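Local coordinates for protein involved in catabolism of external DNA (Legionella pneumophila subsp. pneumophila, PDB 2OO3), which probably methylates the N6 atom of one adenine in 23S ribosomal RNA, with S-adenosyl-L-methionine as methyl donor, at residues H32-L37 against R111-L116; A106-R111 against P133-K138; P167-K172 against Y194-P199; E177-I182 against R211-I216. All blocks are in the same frame, centred on the assembly; numbering follows the deposited sequence.

In the fold
Two crossed pairs of contacts follow one another along the chain. Contact 1 brings the loop between helix 14-30 and strand 38-41 back to the turn entering strand 115-119. Contact 2 opens before that loop is closed, shares R111 with it and joins the end of helix 102-109 to the loop before strand 139-142, so the two touch and hold three strands at one end of the sheet. Further on, contact 3 sets the loop after strand 161-165 against strand 193-200, and contact 4 crosses it by pairing helices 174-188 and 203-216. A salt bridge from R171 to E177 and packing of V196 on I178 join this second pair.

Contact 1. Residues H32-L37 against R111-L116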
# COMPACT_ATOMS: atom_id res chain seq x y z
N HIS A 32 3.87 9.48 14.83
CA HIS A 32 4.26 10.68 15.59
C HIS A 32 3.46 10.86 16.86
O HIS A 32 3.96 11.43 17.83
CB HIS A 32 4.12 11.95 14.78
CG HIS A 32 5.28 12.20 13.88
ND1 HIS A 32 6.46 12.73 14.33
CD2 HIS A 32 5.45 11.95 12.56
CE1 HIS A 32 7.31 12.83 13.32
NE2 HIS A 32 6.72 12.37 12.24
N LYS A 33 2.22 10.39 16.83
CA LYS A 33 1.36 10.48 17.99
C LYS A 33 1.59 9.29 18.89
O LYS A 33 1.48 8.14 18.45
CB LYS A 33 -0.12 10.49 17.59
CG LYS A 33 -1.03 10.87 18.77
CD LYS A 33 -2.41 11.27 18.31
CE LYS A 33 -3.10 12.11 19.35
NZ LYS A 33 -3.67 11.24 20.38
N ASP A 34 1.86 9.59 20.17
CA ASP A 34 2.09 8.60 21.20
C ASP A 34 0.76 8.13 21.81
O ASP A 34 0.51 8.26 23.03
CB ASP A 34 3.03 9.14 22.29
CG ASP A 34 3.54 8.06 23.20
OD1 ASP A 34 3.64 6.89 22.74
OD2 ASP A 34 3.85 8.35 24.38
N LYS A 35 -0.09 7.61 20.95
CA LYS A 35 -1.31 6.92 21.35
C LYS A 35 -1.38 5.73 20.40
O LYS A 35 -0.95 5.87 19.25
CB LYS A 35 -2.56 7.81 21.15
CG LYS A 35 -2.72 8.96 22.15
CD LYS A 35 -3.08 8.49 23.54
CE LYS A 35 -3.09 9.69 24.54
NZ LYS A 35 -4.38 10.51 24.60
N PRO A 36 -1.90 4.58 20.87
CA PRO A 36 -1.95 3.37 20.07
C PRO A 36 -2.72 3.58 18.79
O PRO A 36 -3.66 4.39 18.74
CB PRO A 36 -2.70 2.36 20.95
CG PRO A 36 -3.20 3.12 22.09
CD PRO A 36 -2.43 4.35 22.24
N LEU A 37 -2.27 2.87 17.77
CA LEU A 37 -2.84 2.88 16.45
C LEU A 37 -3.32 1.47 16.16
O LEU A 37 -2.62 0.47 16.45
CB LEU A 37 -1.76 3.33 15.42
CG LEU A 37 -2.08 3.32 13.92
CD1 LEU A 37 -3.11 4.41 13.54
CD2 LEU A 37 -0.82 3.51 13.07
N ARG A 111 4.73 0.34 16.63
CA ARG A 111 5.28 0.29 17.99
C ARG A 111 4.64 -0.82 18.81
O ARG A 111 3.58 -1.35 18.45
CB ARG A 111 5.08 1.66 18.65
CG ARG A 111 5.66 2.73 17.78
CD ARG A 111 4.92 4.02 17.79
NE ARG A 111 3.47 3.93 17.60
CZ ARG A 111 2.67 4.94 17.90
NH1 ARG A 111 3.22 6.06 18.38
NH2 ARG A 111 1.35 4.85 17.76
N SER A 112 5.26 -1.16 19.94
CA SER A 112 4.70 -2.18 20.82
C SER A 112 3.31 -1.85 21.28
O SER A 112 2.52 -2.76 21.54
CB SER A 112 5.61 -2.40 22.04
OG SER A 112 5.88 -1.17 22.68
N GLN A 113 2.96 -0.55 21.37
CA GLN A 113 1.60 -0.19 21.84
C GLN A 113 0.51 -0.35 20.77
O GLN A 113 -0.68 -0.26 21.06
CB GLN A 113 1.57 1.26 22.36
CG GLN A 113 1.76 2.27 21.22
CD GLN A 113 1.92 3.67 21.69
OE1 GLN A 113 0.94 4.28 22.16
NE2 GLN A 113 3.14 4.23 21.57
N ASP A 114 0.90 -0.55 19.53
CA ASP A 114 -0.07 -0.52 18.42
C ASP A 114 -0.68 -1.89 18.29
O ASP A 114 -0.24 -2.84 18.96
CB ASP A 114 0.62 -0.07 17.11
CG ASP A 114 1.21 1.33 17.22
OD1 ASP A 114 0.53 2.21 17.83
OD2 ASP A 114 2.34 1.59 16.70
N ARG A 115 -1.68 -2.02 17.44
CA ARG A 115 -2.27 -3.35 17.22
C ARG A 115 -2.42 -3.59 15.75
O ARG A 115 -3.10 -2.80 15.07
CB ARG A 115 -3.63 -3.47 17.90
CG ARG A 115 -4.29 -4.80 17.72
CD ARG A 115 -5.44 -5.00 18.71
NE ARG A 115 -6.45 -3.96 18.54
CZ ARG A 115 -7.62 -4.12 17.91
NH1 ARG A 115 -7.95 -5.29 17.37
NH2 ARG A 115 -8.45 -3.08 17.83
N LEU A 116 -1.80 -4.67 15.27
CA LEU A 116 -1.86 -5.03 13.84
C LEU A 116 -2.84 -6.16 13.66
O LEU A 116 -2.79 -7.17 14.36
CB LEU A 116 -0.49 -5.47 13.29
CG LEU A 116 0.66 -4.45 13.21
CD1 LEU A 116 1.26 -4.16 14.59
CD2 LEU A 116 1.74 -4.93 12.23
O HOH W 1 0.66 5.28 24.69
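D114 OD1 takes two N-H groups, from L37 N at 2.9 Å and from R111 NH2, and with them fastens the loop 32-37 to the entrance of a parallel strand pair in the Rossmann-like sheet. OD2 receives both R111 N and R111 NE. Bent at chi2 and chi3 (-49°), the arginine folds back to hold D114 side-on, NE to one oxygen and NH2 to the other, each on a syn lone pair, inside the type I turn R111-D114. Fixed this way, the guanidinium presents its far edge to the loop: R111 NH1 reaches K33 O at 2.7 Å and NH2 reaches K35 O at 2.9 Å, both approaching from above the carbonyl planes. K35 O is also bonded by R160.

Q113 lies across the D34 side chain at about a right angle. Its NE2 gives a nearly straight bond (170°) to D34 OD1 at 2.9 Å, with the carboxylate turned almost perpendicular to the amide plane. Q113 OE1 lies 3.1 Å from P36 N without a bond, since proline has no hydrogen to offer; a water donates to OE1 instead. Strand pairing proper starts beyond the turn, where R115 N donates to L37 O at 2.8 Å.

Contact 2. Residues A106-R111 against P133-K138; sequences AINQLR and PHFNKK
K137 swings its CG away from its own carbonyl carbon (chi1 -37°), bends again at chi2 (-55°), and so curls its aliphatic chain over I107 toward the carbonyls at the end of helix 102-109. The ammonium group comes to L110 O, just beyond the helix, and, more weakly, to I107 O in its last turn, 3.3 Å from NZ. The modelled 2.4 Å between K137 NZ and L110 O is too short to trust, so the detail of this bond is doubtful; a positive charge at the C-terminal end of a helix would probably be favoured by its dipole. On the way, K137 CG passes 3.9 Å from I107 CG2.

I107 is the apolar half of the contact. Its CD1 end meets P133 O at 3.3 Å, while the CG2 branch presses on F135 CD2 at 3.4 Å, the two side chains crossing at about a right angle. F135 takes the positive-phi corner (phi 50°) of the type II' turn H134-K137, which is closed by K137 N bonding to H134 O. N108 ND2 lies 4.0 Å from F135 CE2, but its amide is held by others, Q89 and Y104 O.

Past the helix a water links the two backbones, donating to R111 O and accepting from K138 N, 2.7 Å from each. The result ties a helix to the loop leading into edge strand 139-142, in the 3-2-1 half of the class I methyltransferase fold; the same helix starts at S102, predicted to bind S-adenosyl-L-methionine.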
# COMPACT_ATOMS: atom_id res chain seq x y z
N ALA A 106 4.98 -2.89 7.99
CA ALA A 106 4.22 -2.37 9.13
C ALA A 106 4.82 -2.80 10.49
O ALA A 106 4.93 -2.01 11.44
CB ALA A 106 2.73 -2.77 9.01
N ILE A 107 5.23 -4.06 10.57
CA ILE A 107 5.83 -4.57 11.78
C ILE A 107 7.12 -3.83 12.08
O ILE A 107 7.46 -3.61 13.23
CB ILE A 107 6.03 -6.12 11.66
CG1 ILE A 107 4.68 -6.83 11.74
CG2 ILE A 107 6.87 -6.61 12.80
CD1 ILE A 107 4.70 -8.36 11.29
N ASN A 108 7.83 -3.40 11.04
CA ASN A 108 9.05 -2.64 11.27
C ASN A 108 8.83 -1.23 11.79
O ASN A 108 9.55 -0.79 12.68
CB ASN A 108 9.96 -2.62 10.03
CG ASN A 108 10.95 -3.75 10.05
OD1 ASN A 108 12.02 -3.64 10.69
ND2 ASN A 108 10.59 -4.86 9.44
N GLN A 109 7.84 -0.52 11.26
CA GLN A 109 7.62 0.86 11.66
C GLN A 109 6.67 1.11 12.85
O GLN A 109 6.73 2.19 13.49
CB GLN A 109 7.12 1.62 10.46
CG GLN A 109 8.27 2.18 9.60
CD GLN A 109 7.71 2.88 8.41
OE1 GLN A 109 7.16 2.23 7.53
NE2 GLN A 109 7.74 4.20 8.42
N LEU A 110 5.78 0.17 13.11
CA LEU A 110 4.83 0.33 14.20
C LEU A 110 5.47 0.07 15.55
O LEU A 110 6.64 -0.34 15.61
CB LEU A 110 3.58 -0.56 13.97
CG LEU A 110 2.68 -0.01 12.84
CD1 LEU A 110 1.52 -0.97 12.57
CD2 LEU A 110 2.12 1.34 13.20
N ARG A 111 4.73 0.34 16.63
CA ARG A 111 5.28 0.29 17.99
C ARG A 111 4.64 -0.82 18.81
O ARG A 111 3.58 -1.35 18.45
CB ARG A 111 5.08 1.66 18.65
CG ARG A 111 5.66 2.73 17.78
CD ARG A 111 4.92 4.02 17.79
NE ARG A 111 3.47 3.93 17.60
CZ ARG A 111 2.67 4.94 17.90
NH1 ARG A 111 3.22 6.06 18.38
NH2 ARG A 111 1.35 4.85 17.76
N PRO A 133 8.02 -12.70 11.52
CA PRO A 133 8.44 -12.30 12.87
C PRO A 133 7.54 -11.17 13.39
O PRO A 133 7.06 -10.34 12.59
CB PRO A 133 9.89 -11.76 12.66
CG PRO A 133 9.97 -11.38 11.21
CD PRO A 133 9.04 -12.38 10.50
N HIS A 134 7.29 -11.14 14.70
CA HIS A 134 6.50 -10.07 15.31
C HIS A 134 7.40 -9.08 16.02
O HIS A 134 6.95 -8.00 16.37
CB HIS A 134 5.46 -10.62 16.31
CG HIS A 134 4.43 -11.51 15.67
ND1 HIS A 134 3.51 -12.25 16.39
CD2 HIS A 134 4.21 -11.80 14.36
CE1 HIS A 134 2.74 -12.92 15.55
NE2 HIS A 134 3.15 -12.68 14.31
N PHE A 135 8.66 -9.44 16.23
CA PHE A 135 9.54 -8.63 17.12
C PHE A 135 8.80 -8.40 18.45
O PHE A 135 8.25 -9.34 19.01
CB PHE A 135 9.95 -7.33 16.43
CG PHE A 135 10.58 -7.54 15.08
CD1 PHE A 135 11.71 -8.33 14.93
CD2 PHE A 135 10.02 -7.00 13.95
CE1 PHE A 135 12.27 -8.56 13.65
CE2 PHE A 135 10.59 -7.21 12.69
CZ PHE A 135 11.69 -7.99 12.54
N ASN A 136 8.75 -7.15 18.93
CA ASN A 136 7.94 -6.85 20.11
C ASN A 136 6.58 -6.23 19.76
O ASN A 136 5.98 -5.55 20.61
CB ASN A 136 8.72 -5.94 21.09
CG ASN A 136 8.97 -4.54 20.52
OD1 ASN A 136 9.04 -4.37 19.30
ND2 ASN A 136 9.13 -3.55 21.41
N LYS A 137 6.08 -6.47 18.55
CA LYS A 137 4.75 -5.91 18.18
C LYS A 137 3.66 -6.90 18.44
O LYS A 137 3.90 -8.10 18.69
CB LYS A 137 4.67 -5.48 16.70
CG LYS A 137 5.91 -4.86 16.13
CD LYS A 137 6.44 -3.65 16.93
CE LYS A 137 7.91 -3.49 16.57
NZ LYS A 137 8.20 -2.15 16.11
N LYS A 138 2.45 -6.39 18.35
CA LYS A 138 1.25 -7.11 18.72
C LYS A 138 0.53 -7.42 17.39
O LYS A 138 -0.11 -6.55 16.79
CB LYS A 138 0.44 -6.18 19.63
CG LYS A 138 -0.76 -6.74 20.32
CD LYS A 138 -1.15 -5.85 21.58
CE LYS A 138 -1.61 -4.41 21.24
NZ LYS A 138 -1.64 -3.43 22.41
O HOH W 2 2.28 -3.67 18.07

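Contact 3. Residues P167-K172 against Y194-P199; sequences PSYERK and YCVWYP
Y169 adopts left-handed helical backbone angles (phi 53°, psi 32°) in the irregular loop 167-172, which runs past the extended strand 194-199 with P167 nearest to W197, 7.1 Å between their CA atoms. That turn of the backbone aims the tyrosine ring at the strand. Its OH donates to W197 O at 2.7 Å, with the carbonyl oxygen in the plane of the ring, and this bond anchors the hydroxyl end.

Two prolines hold the plane of the tyrosine from its two faces. P199 CD sits 3.7 Å from the ring centroid in a CH-pi contact, displaced toward CD2 and CE2, while P167 CB lies against the opposite face, also toward the rim. Around the hydroxyl, V196 CG2 and Y198 CB are 3.8 and 3.7 Å from Y169 OH, so the buried polar atom has aliphatic neighbours beside its carbonyl partner W197 O.

W197 has CG anti to its backbone N (chi1 178°), which brings the benzo edge of the indole to the loop. There P167 O lies near the ring plane, 3.5 Å from CZ3, and CE3 is 4.0 Å from Y169 CE2. The same side chain touches D166 and makes a cation-pi contact with K19. On the loop side an ST turn, S168 OG accepting from E170 N, and a bond from Y169 N to E174 set the backbone that carries the tyrosine. D166-P167-S168-Y169 reads as a variant of the DPPY motif of N6-adenine methyltransferases, consistent with the predicted role of D166 as proton acceptor.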
# COMPACT_ATOMS: atom_id res chain seq x y z
N PRO A 167 -6.33 -4.87 -2.79
CA PRO A 167 -7.02 -5.97 -3.50
C PRO A 167 -6.28 -6.43 -4.73
O PRO A 167 -5.48 -5.65 -5.27
CB PRO A 167 -8.38 -5.35 -3.91
CG PRO A 167 -8.46 -4.02 -3.16
CD PRO A 167 -7.04 -3.59 -2.94
N SER A 168 -6.51 -7.68 -5.16
CA SER A 168 -5.98 -8.17 -6.44
C SER A 168 -6.78 -7.70 -7.68
O SER A 168 -6.20 -7.62 -8.77
CB SER A 168 -5.90 -9.69 -6.44
OG SER A 168 -7.20 -10.28 -6.57
N TYR A 169 -8.07 -7.39 -7.51
CA TYR A 169 -8.97 -7.09 -8.63
C TYR A 169 -8.96 -8.21 -9.71
O TYR A 169 -9.09 -7.91 -10.90
CB TYR A 169 -8.68 -5.73 -9.29
CG TYR A 169 -8.72 -4.59 -8.31
CD1 TYR A 169 -9.91 -3.90 -8.05
CD2 TYR A 169 -7.58 -4.25 -7.60
CE1 TYR A 169 -9.96 -2.86 -7.11
CE2 TYR A 169 -7.60 -3.21 -6.67
CZ TYR A 169 -8.78 -2.54 -6.43
OH TYR A 169 -8.75 -1.52 -5.54
N GLU A 170 -8.74 -9.46 -9.30
CA GLU A 170 -8.91 -10.59 -10.22
C GLU A 170 -10.38 -10.76 -10.66
O GLU A 170 -10.62 -11.29 -11.74
CB GLU A 170 -8.31 -11.91 -9.67
CG GLU A 170 -8.95 -12.43 -8.37
CD GLU A 170 -8.45 -13.83 -7.95
OE1 GLU A 170 -7.21 -14.11 -8.03
OE2 GLU A 170 -9.29 -14.66 -7.52
N ARG A 171 -11.35 -10.32 -9.84
CA ARG A 171 -12.76 -10.23 -10.29
C ARG A 171 -13.12 -8.77 -10.58
O ARG A 171 -12.80 -7.86 -9.80
CB ARG A 171 -13.74 -10.82 -9.27
CG ARG A 171 -13.48 -12.33 -8.92
CD ARG A 171 -14.40 -12.84 -7.80
NE ARG A 171 -14.11 -12.22 -6.50
CZ ARG A 171 -14.85 -11.25 -5.95
NH1 ARG A 171 -15.94 -10.80 -6.56
NH2 ARG A 171 -14.49 -10.74 -4.78
N LYS A 172 -13.79 -8.56 -11.70
CA LYS A 172 -14.28 -7.25 -12.11
C LYS A 172 -15.13 -6.67 -10.98
O LYS A 172 -15.10 -5.46 -10.71
CB LYS A 172 -15.13 -7.45 -13.36
CG LYS A 172 -15.76 -6.25 -13.96
CD LYS A 172 -16.65 -6.79 -15.06
CE LYS A 172 -17.81 -5.93 -15.36
NZ LYS A 172 -18.37 -6.34 -16.69
N TYR A 194 -7.79 5.83 5.52
CA TYR A 194 -8.03 4.74 4.56
C TYR A 194 -7.10 4.88 3.34
O TYR A 194 -7.01 5.96 2.75
CB TYR A 194 -9.51 4.74 4.10
CG TYR A 194 -10.49 4.52 5.25
CD1 TYR A 194 -10.94 3.23 5.58
CD2 TYR A 194 -10.95 5.59 6.04
CE1 TYR A 194 -11.83 3.02 6.64
CE2 TYR A 194 -11.86 5.36 7.13
CZ TYR A 194 -12.28 4.08 7.40
OH TYR A 194 -13.16 3.86 8.46
N CYS A 195 -6.40 3.81 2.98
CA CYS A 195 -5.52 3.83 1.83
C CYS A 195 -5.82 2.60 0.98
O CYS A 195 -5.58 1.47 1.38
CB CYS A 195 -4.07 3.78 2.28
SG CYS A 195 -2.91 3.84 0.92
N VAL A 196 -6.34 2.82 -0.22
CA VAL A 196 -6.65 1.69 -1.11
C VAL A 196 -5.84 1.81 -2.41
O VAL A 196 -5.80 2.89 -3.03
CB VAL A 196 -8.18 1.57 -1.38
CG1 VAL A 196 -8.74 2.85 -1.99
CG2 VAL A 196 -8.53 0.33 -2.27
N TRP A 197 -5.15 0.72 -2.76
CA TRP A 197 -4.40 0.60 -4.00
C TRP A 197 -5.37 0.15 -5.10
O TRP A 197 -6.26 -0.71 -4.86
CB TRP A 197 -3.28 -0.45 -3.83
CG TRP A 197 -2.49 -0.66 -5.11
CD1 TRP A 197 -1.47 0.14 -5.61
CD2 TRP A 197 -2.74 -1.66 -6.10
NE1 TRP A 197 -1.07 -0.34 -6.84
CE2 TRP A 197 -1.82 -1.45 -7.16
CE3 TRP A 197 -3.67 -2.71 -6.21
CZ2 TRP A 197 -1.80 -2.25 -8.30
CZ3 TRP A 197 -3.63 -3.54 -7.32
CH2 TRP A 197 -2.68 -3.31 -8.35
N TYR A 198 -5.16 0.64 -6.33
CA TYR A 198 -5.93 0.16 -7.48
C TYR A 198 -5.06 0.14 -8.74
O TYR A 198 -4.11 0.95 -8.84
CB TYR A 198 -7.16 1.05 -7.70
CG TYR A 198 -6.84 2.50 -7.98
CD1 TYR A 198 -6.66 2.95 -9.29
CD2 TYR A 198 -6.73 3.44 -6.94
CE1 TYR A 198 -6.37 4.30 -9.56
CE2 TYR A 198 -6.46 4.76 -7.19
CZ TYR A 198 -6.27 5.19 -8.50
OH TYR A 198 -5.99 6.51 -8.72
N PRO A 199 -5.34 -0.78 -9.68
CA PRO A 199 -4.63 -0.81 -10.93
C PRO A 199 -5.29 0.02 -12.01
O PRO A 199 -6.46 0.39 -11.90
CB PRO A 199 -4.71 -2.29 -11.34
CG PRO A 199 -6.02 -2.76 -10.79
CD PRO A 199 -6.31 -1.89 -9.57

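Contact 4. Residues E177-I182 against R211-I216; sequences EIPYAI and RKMREI
P179 CB meets K212 CB at 3.5 Å and M213 SD at 3.7 Å, which makes the proline ring the point where two helices of this Rossmann-like fold come together. They run side by side in the same direction, one before and one after strand 193-200; over 177-182 and 211-216 the axes come within 9.1 Å, 7° from parallel. One turn further along, I182 takes over: its CD1 branch touches M213 CE at 3.8 Å and its CG2 branch reaches I216 CD1 at 3.9 Å. These side chains pass one another at about right angles.

M213 gets there by folding up. Bends at chi2 (-52°) and chi3 (-53°) carry the thioether forward along the helix, toward its C-terminal end, so that SD faces P179 and CE faces I182. Between the side chains the contact is apolar.

Further out, the proline shapes its own helix. Having no N-H, P179 N cannot bond back to the preceding turn, and the helix kinks there, although A181 and I182 still bond back to E177 and I178. Beneath the helices, I182 and M213 both rest on V196, and I182 and I216 both reach I243, which seats the pair on one face of the sheet. On the outer side K212 carries its ammonium away from P179 to a weak salt bridge with E215, 3.4 Å from NZ to OE1. Between the helices, I216 CD1 lies 3.6 Å from P179 O.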
# COMPACT_ATOMS: atom_id res chain seq x y z
N GLU A 177 -17.20 -3.76 -5.22
CA GLU A 177 -17.23 -4.25 -3.83
C GLU A 177 -16.38 -3.38 -2.90
O GLU A 177 -16.76 -3.07 -1.78
CB GLU A 177 -16.71 -5.68 -3.77
CG GLU A 177 -17.67 -6.68 -4.40
CD GLU A 177 -17.07 -8.05 -4.61
OE1 GLU A 177 -15.86 -8.24 -4.31
OE2 GLU A 177 -17.81 -8.95 -5.06
N ILE A 178 -15.20 -3.00 -3.37
CA ILE A 178 -14.22 -2.31 -2.55
C ILE A 178 -14.70 -0.93 -2.11
O ILE A 178 -14.73 -0.67 -0.91
CB ILE A 178 -12.80 -2.28 -3.23
CG1 ILE A 178 -12.22 -3.71 -3.23
CG2 ILE A 178 -11.87 -1.28 -2.56
CD1 ILE A 178 -12.01 -4.34 -1.84
N PRO A 179 -15.11 -0.06 -3.05
CA PRO A 179 -15.60 1.23 -2.56
C PRO A 179 -16.85 1.11 -1.70
O PRO A 179 -17.05 1.94 -0.84
CB PRO A 179 -15.94 1.99 -3.84
CG PRO A 179 -15.02 1.37 -4.90
CD PRO A 179 -15.09 -0.10 -4.52
N TYR A 180 -17.69 0.11 -1.98
CA TYR A 180 -18.88 -0.15 -1.16
C TYR A 180 -18.46 -0.44 0.29
O TYR A 180 -18.99 0.16 1.21
CB TYR A 180 -19.67 -1.34 -1.71
CG TYR A 180 -21.00 -1.56 -1.00
CD1 TYR A 180 -22.09 -0.76 -1.28
CD2 TYR A 180 -21.15 -2.57 -0.05
CE1 TYR A 180 -23.31 -0.96 -0.66
CE2 TYR A 180 -22.39 -2.78 0.60
CZ TYR A 180 -23.46 -1.96 0.27
OH TYR A 180 -24.71 -2.12 0.88
N ALA A 181 -17.52 -1.36 0.47
CA ALA A 181 -17.01 -1.69 1.79
C ALA A 181 -16.34 -0.48 2.50
O ALA A 181 -16.55 -0.27 3.70
CB ALA A 181 -16.04 -2.86 1.71
N ILE A 182 -15.52 0.27 1.78
CA ILE A 182 -14.91 1.49 2.37
C ILE A 182 -15.97 2.51 2.75
O ILE A 182 -15.90 3.11 3.81
CB ILE A 182 -13.84 2.12 1.46
CG1 ILE A 182 -12.73 1.09 1.16
CG2 ILE A 182 -13.27 3.45 2.07
CD1 ILE A 182 -11.78 1.49 -0.00
N ARG A 211 -15.14 7.00 -9.27
CA ARG A 211 -16.36 7.80 -9.04
C ARG A 211 -16.99 7.41 -7.71
O ARG A 211 -17.43 8.28 -6.93
CB ARG A 211 -17.37 7.66 -10.19
CG ARG A 211 -18.69 8.49 -10.00
CD ARG A 211 -19.60 8.42 -11.25
NE ARG A 211 -19.01 9.07 -12.43
CZ ARG A 211 -19.00 10.38 -12.65
NH1 ARG A 211 -19.56 11.23 -11.79
NH2 ARG A 211 -18.42 10.87 -13.75
N LYS A 212 -17.02 6.11 -7.42
CA LYS A 212 -17.51 5.64 -6.12
C LYS A 212 -16.60 6.09 -4.96
O LYS A 212 -17.11 6.52 -3.94
CB LYS A 212 -17.66 4.11 -6.07
CG LYS A 212 -18.61 3.55 -7.10
CD LYS A 212 -19.86 4.41 -7.24
CE LYS A 212 -20.99 3.94 -6.35
NZ LYS A 212 -22.26 4.62 -6.73
N MET A 213 -15.28 6.03 -5.14
CA MET A 213 -14.36 6.50 -4.09
C MET A 213 -14.59 8.00 -3.82
O MET A 213 -14.60 8.45 -2.66
CB MET A 213 -12.89 6.27 -4.48
CG MET A 213 -12.46 4.79 -4.46
SD MET A 213 -12.83 3.82 -2.91
CE MET A 213 -12.08 4.89 -1.64
N ARG A 214 -14.80 8.76 -4.89
CA ARG A 214 -14.97 10.20 -4.76
C ARG A 214 -16.19 10.57 -3.93
O ARG A 214 -16.15 11.52 -3.16
CB ARG A 214 -14.99 10.88 -6.13
CG ARG A 214 -14.54 12.32 -6.10
CD ARG A 214 -13.72 12.71 -7.38
NE ARG A 214 -14.23 12.08 -8.59
CZ ARG A 214 -13.53 11.30 -9.41
NH1 ARG A 214 -12.23 11.06 -9.19
NH2 ARG A 214 -14.12 10.77 -10.49
N GLU A 215 -17.25 9.77 -4.02
CA GLU A 215 -18.48 10.02 -3.25
C GLU A 215 -18.36 9.89 -1.72
O GLU A 215 -19.18 10.45 -0.97
CB GLU A 215 -19.60 9.13 -3.78
CG GLU A 215 -19.95 9.46 -5.26
CD GLU A 215 -20.89 8.45 -5.90
OE1 GLU A 215 -21.33 7.49 -5.22
OE2 GLU A 215 -21.18 8.61 -7.11
N ILE A 216 -17.35 9.15 -1.25
CA ILE A 216 -17.23 8.82 0.18
C ILE A 216 -16.84 10.05 1.02
O ILE A 216 -17.44 10.32 2.07
CB ILE A 216 -16.23 7.67 0.38
CG1 ILE A 216 -16.74 6.42 -0.37
CG2 ILE A 216 -16.02 7.37 1.89
CD1 ILE A 216 -15.76 5.24 -0.37